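Local coordinates for protein synthesis inhibitor I (Hordeum vulgare, PDB 4FBC) that belongs to the ribosome-inactivating proteins of plants and holds adenosine monophosphate in a pocket of its fold, at residues M243-A248 and A252-I257. The protein carries 3 engineered substitutions. Numbering follows the deposited sequence.
Sequences MGVRTA and ANTLGI
Ala-248 and Ala-252 are joined through the backbone by one i to i+4 turn of helix 248-254: the N-H of Ala-252 reaches the carbonyl O of Ala-248 at 2.8 Å, with an angle of 159° at the hydrogen. The loop that leads into this helix first passes alongside it, bringing Val-245 beside Thr-254, their CA atoms 7.9 Å apart, before the chain turns into the helix at Ala-248. Gly-244, whose positive phi of 75° suits a residue without a side chain, forms a G1 beta bulge with Val-245. Thr-247 is the N-cap of the short helix, a place for which a short, polar side chain is well fitted: its OG1 caps the backbone N of Gln-250, while Gln-250 OE1 accepts from the backbone N of Arg-246 and so ties the preceding loop to the first turn. Alanine has a high helix propensity, and Ala-252 CB lies 3.6 Å from Ala-248 O. Val-245 CG2, set anti to its own carbonyl carbon, meets Thr-254 OG1 at 3.8 Å, the two side chains crossing at a slant. This is a van der Waals contact, since a methyl carbon has no hydrogen-bonding group to offer. The buried hydroxyl of Thr-254 has its hydrogen bond within its own helix, to the carbonyl O of Gln-250. Phe-237 packs on Val-245, and Leu-217 of helix 214-225 on Thr-254.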
loop_
_atom_site.group_PDB
_atom_site.type_symbol
_atom_site.label_atom_id
_atom_site.label_comp_id
_atom_site.label_asym_id
_atom_site.label_seq_id
_atom_site.Cartn_x
_atom_site.Cartn_y
_atom_site.Cartn_z
ATOM N N MET A 243 -0.676 4.516 18.295
ATOM C CA MET A 243 0.123 3.716 17.366
ATOM C C MET A 243 1.274 2.987 18.047
ATOM O O MET A 243 1.989 2.199 17.404
ATOM C CB MET A 243 0.712 4.617 16.284
ATOM C CG MET A 243 -0.320 5.251 15.395
ATOM S SD MET A 243 0.537 6.216 14.146
ATOM C CE MET A 243 -0.847 6.906 13.241
ATOM N N GLY A 244 1.474 3.263 19.333
ATOM C CA GLY A 244 2.594 2.696 20.072
ATOM C C GLY A 244 3.910 3.370 19.706
ATOM O O GLY A 244 4.991 2.841 19.975
ATOM N N VAL A 245 3.812 4.547 19.096
ATOM C CA VAL A 245 4.978 5.249 18.573
ATOM C C VAL A 245 5.232 6.514 19.365
ATOM O O VAL A 245 4.549 7.523 19.177
ATOM C CB VAL A 245 4.772 5.607 17.082
ATOM C CG1 VAL A 245 5.968 6.405 16.544
ATOM C CG2 VAL A 245 4.559 4.353 16.268
ATOM N N ARG A 246 6.214 6.456 20.257
ATOM C CA ARG A 246 6.496 7.579 21.141
ATOM C C ARG A 246 7.709 8.400 20.726
ATOM O O ARG A 246 7.846 9.548 21.136
ATOM C CB ARG A 246 6.705 7.080 22.566
ATOM C CG ARG A 246 5.452 6.533 23.190
ATOM C CD ARG A 246 5.688 6.306 24.658
ATOM N NE ARG A 246 4.564 5.626 25.283
ATOM C CZ ARG A 246 4.627 5.026 26.466
ATOM N NH1 ARG A 246 5.769 5.018 27.146
ATOM N NH2 ARG A 246 3.551 4.429 26.964
ATOM N N THR A 247 8.603 7.812 19.932
ATOM C CA THR A 247 9.833 8.507 19.553
ATOM C C THR A 247 10.070 8.469 18.050
ATOM O O THR A 247 9.464 7.667 17.336
ATOM C CB THR A 247 11.077 7.882 20.219
ATOM O OG1 THR A 247 11.285 6.564 19.687
ATOM C CG2 THR A 247 10.919 7.816 21.743
ATOM N N ALA A 248 10.962 9.333 17.583
ATOM C CA ALA A 248 11.345 9.357 16.173
ATOM C C ALA A 248 11.975 8.029 15.745
ATOM O O ALA A 248 11.695 7.528 14.649
ATOM C CB ALA A 248 12.302 10.512 15.898
ATOM N N ALA A 252 10.656 5.717 12.750
ATOM C CA ALA A 252 11.512 5.237 11.657
ATOM C C ALA A 252 11.429 3.717 11.525
ATOM O O ALA A 252 11.328 3.189 10.418
ATOM C CB ALA A 252 12.963 5.682 11.854
ATOM N N ASN A 253 11.461 3.010 12.651
ATOM C CA ASN A 253 11.284 1.557 12.615
ATOM C C ASN A 253 9.893 1.129 12.162
ATOM O O ASN A 253 9.708 0.005 11.705
ATOM C CB ASN A 253 11.595 0.945 13.983
ATOM C CG ASN A 253 13.076 0.825 14.234
ATOM O OD1 ASN A 253 13.829 0.361 13.367
ATOM N ND2 ASN A 253 13.514 1.245 15.414
ATOM N N THR A 254 8.914 2.025 12.279
ATOM C CA THR A 254 7.531 1.697 11.935
ATOM C C THR A 254 7.191 1.978 10.469
ATOM O O THR A 254 6.493 1.185 9.827
ATOM C CB THR A 254 6.540 2.438 12.860
ATOM O OG1 THR A 254 6.798 2.042 14.214
ATOM C CG2 THR A 254 5.089 2.106 12.487
ATOM N N LEU A 255 7.701 3.089 9.941
ATOM C CA LEU A 255 7.366 3.527 8.586
ATOM C C LEU A 255 8.150 2.740 7.530
ATOM O O LEU A 255 9.380 2.738 7.535
ATOM C CB LEU A 255 7.619 5.040 8.435
ATOM C CG LEU A 255 6.577 5.934 9.124
ATOM C CD1 LEU A 255 7.154 7.307 9.422
ATOM C CD2 LEU A 255 5.314 6.039 8.278
ATOM N N GLY A 256 7.430 2.068 6.638
ATOM C CA GLY A 256 8.042 1.419 5.482
ATOM C C GLY A 256 8.405 2.449 4.420
ATOM O O GLY A 256 9.533 2.481 3.935
ATOM N N ILE A 257 7.441 3.297 4.061
ATOM C CA ILE A 257 7.699 4.437 3.170
ATOM C C ILE A 257 6.720 5.532 3.554
ATOM O O ILE A 257 5.568 5.240 3.845
ATOM C CB ILE A 257 7.608 4.049 1.652
ATOM C CG1 ILE A 257 7.932 5.257 0.757
ATOM C CG2 ILE A 257 6.246 3.408 1.306
ATOM C CD1 ILE A 257 8.167 4.871 -0.731
#